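Side-chain contacts in putative electron transport related protein (Corynebacterium diphtheriae, PDB 4PQ1), which probably exchanges thiols and disulfides with partner proteins as a DsbF-like oxidoreductase of the thioredoxin superfamily: residues Trp55-Pro58 against Cys59-Glu62; Tyr87-Asn90 against Ile91-Phe95. All blocks are in the same frame, centred on the assembly; numbering follows the deposited sequence.

Contact 1. Residues Trp55-Pro58 against Cys59-Glu62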
# COMPACT_ATOMS: atom_id res chain seq x y z
N TRP A 55 4.64 14.74 -3.57
CA TRP A 55 5.70 15.28 -4.42
C TRP A 55 5.88 14.44 -5.69
O TRP A 55 6.69 14.74 -6.56
CB TRP A 55 7.02 15.32 -3.65
CG TRP A 55 7.27 14.01 -2.97
CD1 TRP A 55 6.97 13.68 -1.67
CD2 TRP A 55 7.81 12.83 -3.57
NE1 TRP A 55 7.33 12.38 -1.42
CE2 TRP A 55 7.83 11.83 -2.58
CE3 TRP A 55 8.28 12.53 -4.85
CZ2 TRP A 55 8.29 10.55 -2.83
CZ3 TRP A 55 8.75 11.26 -5.09
CH2 TRP A 55 8.75 10.28 -4.10
N CYS A 56 5.09 13.37 -5.76
CA CYS A 56 5.30 12.28 -6.69
C CYS A 56 4.22 12.28 -7.77
O CYS A 56 3.05 12.02 -7.48
CB CYS A 56 5.32 10.98 -5.90
SG CYS A 56 4.94 9.48 -6.76
N ALA A 57 4.60 12.59 -9.00
CA ALA A 57 3.61 12.81 -10.06
C ALA A 57 2.80 11.54 -10.37
O ALA A 57 1.57 11.62 -10.45
CB ALA A 57 4.28 13.36 -11.32
N PRO A 58 3.45 10.38 -10.54
CA PRO A 58 2.63 9.17 -10.69
C PRO A 58 1.67 8.93 -9.53
O PRO A 58 0.54 8.51 -9.76
CB PRO A 58 3.66 8.06 -10.77
CG PRO A 58 4.82 8.71 -11.41
CD PRO A 58 4.87 10.08 -10.80
N CYS A 59 2.09 9.21 -8.31
CA CYS A 59 1.20 9.01 -7.17
C CYS A 59 -0.06 9.87 -7.31
O CYS A 59 -1.16 9.36 -7.13
CB CYS A 59 1.93 9.31 -5.86
SG CYS A 59 3.48 8.36 -5.74
N ARG A 60 0.11 11.16 -7.64
CA ARG A 60 -1.01 12.08 -7.88
C ARG A 60 -1.94 11.56 -8.99
O ARG A 60 -3.17 11.59 -8.87
CB ARG A 60 -0.49 13.48 -8.25
CG ARG A 60 0.38 14.13 -7.15
CD ARG A 60 0.65 15.62 -7.38
NE ARG A 60 1.42 15.89 -8.59
CZ ARG A 60 2.75 15.98 -8.63
NH1 ARG A 60 3.47 15.81 -7.52
NH2 ARG A 60 3.38 16.23 -9.77
N SER A 61 -1.32 11.10 -10.07
CA SER A 61 -2.00 10.50 -11.20
C SER A 61 -2.86 9.27 -10.84
O SER A 61 -3.99 9.15 -11.31
CB SER A 61 -0.94 10.11 -12.24
OG SER A 61 -1.46 9.31 -13.27
N GLU A 62 -2.34 8.37 -10.01
CA GLU A 62 -3.04 7.13 -9.69
C GLU A 62 -3.91 7.28 -8.43
O GLU A 62 -4.49 6.31 -7.95
CB GLU A 62 -2.05 5.98 -9.50
CG GLU A 62 -1.24 6.10 -8.22
CD GLU A 62 -0.46 4.83 -7.83
OE1 GLU A 62 0.16 4.89 -6.75
OE2 GLU A 62 -0.46 3.80 -8.55
O HOH W 1 5.97 16.31 -9.39
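Cys-56 and Cys-59 are joined by a disulfide across the first turn of a short helix, their SG atoms 2.1 Å apart and the S-S torsion 69°. Cys-56 holds its SG opposite its own backbone N (chi1 157°), whereas the SG of Cys-59 lies beside the backbone N (chi1 -53°), and these two settings bring the sulfurs together over the start of the helix. Cys-56 occupies the N-cap position, and its O also accepts the N-H of Arg-60 at 3.1 Å. The turn is carried on by Ser-61 N to Ala-57 O, 3.0 Å, and by a bond of 2.9 Å from Glu-62 N to Pro-58 O. Proline suits its place in the first turn, where its missing N-H costs no helical bond.

Arg-60 folds back over the N-terminal turn. One face of its guanidinium rests on CA of Ala-57, and NH2 lies 3.4 Å from the CB of Ala-57, a small residue that suits a place under the flat group. NH2 gives a hydrogen to a water at 2.6 Å, which in turn makes a weak bond to the O of Trp-55, while NH1 is bonded to the O of Gln-54; the arginine thus serves the carbonyls leading into the helix.

The other polar ends reach beyond the turn. Trp-55 NE1 bonds to the O of Val-84, and Ser-61 OG to Glu-144. The buried carboxylate of Glu-62 has both oxygens engaged, OE1 by Asn-50 ND2 and OE2 by Val-145 N. An oxidised Cys-Ala-Pro-Cys sequence at a helix start is the CxxC motif of thioredoxin-like proteins, consistent with the redox site of a DsbF homologue.

Contact 2. Residues Tyr87-Asn90 against Ile91-Phe95; sequences YSKN and IAQDF
Lys-89 and Asn-90 give their carbonyls to the helix turn that follows: Gln-93 N bonds to Lys-89 O at 3.0 Å, and Asp-94 N to Asn-90 O, also at 3.0 Å. The main side-chain meeting is between Lys-89 and Gln-93, one turn apart. Lys-89 is stretched out, with CG opposite its backbone N (chi1 -165°), and its methylenes cross the amide of Gln-93 at a slant, NE2 lying 3.8 Å from CD of Lys-89. The pair suits a partly exposed position: the aliphatic stem packs, while the polar ends reach the end of strand 28-30 and the turn that follows it. NZ of Lys-89 forms a salt bridge with Glu-30 and bonds to Gly-31 O, and NE2 of Gln-93 bonds to Leu-32 O. The other amide atom of Gln-93, OE1, turns back to within 3.4 Å of CA of Asn-90.

On another side of the turn, the branched Ile-91 sets CG2 against the O of Ser-88, at 3.2 Å. Ala-92 is buried, and its CB lies 3.5 Å from the O of Lys-89; a methyl suits the place, where it also touches Leu-32. The arrangement is the first turn of the connecting helix in a beta-alpha-beta unit, between strands 77-83 and 105-107 of the thioredoxin-like fold.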
# COMPACT_ATOMS: atom_id res chain seq x y z
N TYR A 87 8.61 15.14 4.09
CA TYR A 87 9.22 15.57 5.34
C TYR A 87 8.45 16.71 5.98
O TYR A 87 8.60 16.98 7.16
CB TYR A 87 10.67 15.98 5.10
CG TYR A 87 11.47 14.86 4.48
CD1 TYR A 87 11.64 13.65 5.15
CD2 TYR A 87 12.01 15.00 3.22
CE1 TYR A 87 12.35 12.60 4.57
CE2 TYR A 87 12.73 13.96 2.63
CZ TYR A 87 12.90 12.77 3.31
OH TYR A 87 13.62 11.74 2.74
N SER A 88 7.61 17.35 5.19
CA SER A 88 6.68 18.31 5.76
C SER A 88 5.33 17.65 5.74
O SER A 88 4.72 17.45 4.68
CB SER A 88 6.69 19.64 4.99
OG SER A 88 7.84 20.40 5.31
N LYS A 89 4.85 17.29 6.93
CA LYS A 89 3.61 16.55 7.06
C LYS A 89 2.41 17.34 6.56
O LYS A 89 1.48 16.76 5.98
CB LYS A 89 3.39 16.14 8.52
CG LYS A 89 2.33 15.07 8.70
CD LYS A 89 2.15 14.70 10.16
CE LYS A 89 1.32 13.44 10.30
NZ LYS A 89 1.15 13.04 11.73
N ASN A 90 2.43 18.66 6.73
CA ASN A 90 1.21 19.44 6.50
C ASN A 90 0.78 19.46 5.05
O ASN A 90 -0.40 19.59 4.75
CB ASN A 90 1.34 20.87 7.05
CG ASN A 90 2.53 21.63 6.51
OD1 ASN A 90 3.41 21.09 5.83
ND2 ASN A 90 2.58 22.91 6.86
N ILE A 91 1.72 19.29 4.13
CA ILE A 91 1.36 19.32 2.73
C ILE A 91 0.83 17.95 2.29
O ILE A 91 -0.06 17.86 1.43
CB ILE A 91 2.57 19.78 1.88
CG1 ILE A 91 2.17 20.12 0.44
CG2 ILE A 91 3.68 18.78 1.94
CD1 ILE A 91 3.28 20.80 -0.34
N ALA A 92 1.32 16.89 2.92
CA ALA A 92 0.79 15.56 2.67
C ALA A 92 -0.66 15.49 3.16
O ALA A 92 -1.53 14.99 2.46
CB ALA A 92 1.64 14.50 3.35
N GLN A 93 -0.92 16.00 4.36
CA GLN A 93 -2.29 16.07 4.86
C GLN A 93 -3.20 16.92 3.97
O GLN A 93 -4.36 16.57 3.75
CB GLN A 93 -2.32 16.63 6.27
CG GLN A 93 -1.42 15.93 7.23
CD GLN A 93 -1.26 16.72 8.49
OE1 GLN A 93 -1.09 17.95 8.46
NE2 GLN A 93 -1.32 16.03 9.63
N ASP A 94 -2.67 18.03 3.47
CA ASP A 94 -3.42 18.91 2.58
C ASP A 94 -3.82 18.16 1.32
O ASP A 94 -4.94 18.31 0.83
CB ASP A 94 -2.58 20.14 2.21
CG ASP A 94 -2.59 21.22 3.30
OD1 ASP A 94 -3.54 21.25 4.11
OD2 ASP A 94 -1.64 22.03 3.36
N PHE A 95 -2.90 17.38 0.78
CA PHE A 95 -3.18 16.55 -0.40
C PHE A 95 -4.33 15.58 -0.16
O PHE A 95 -5.11 15.31 -1.08
CB PHE A 95 -1.93 15.76 -0.81
CG PHE A 95 -2.15 14.88 -2.00
CD1 PHE A 95 -2.05 15.38 -3.28
CD2 PHE A 95 -2.47 13.53 -1.83
CE1 PHE A 95 -2.25 14.58 -4.38
CE2 PHE A 95 -2.68 12.71 -2.93
CZ PHE A 95 -2.57 13.24 -4.21

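In the fold
From the N terminus, the chain runs through central strand 46-52 and reaches contact 1 soon after it, where 55-62 contains the short helix 57-61. Helix 63-73 and strand 77-83 follow before contact 2 begins helix 89-98, which leads on to edge strand 105-107. Each contact closes just one local helical turn, and the two are in series, neither nested nor crossed. Their centres are about 14 Å apart, yet the helices touch: CG of Arg-60 packs on CE1 of Phe-95 at 3.8 Å. Phe-95 also meets Trp-52, and Ile-91 touches Gln-54, so helix 89-98 borders the end of strand 46-52 and the connection from it into the disulfide turn.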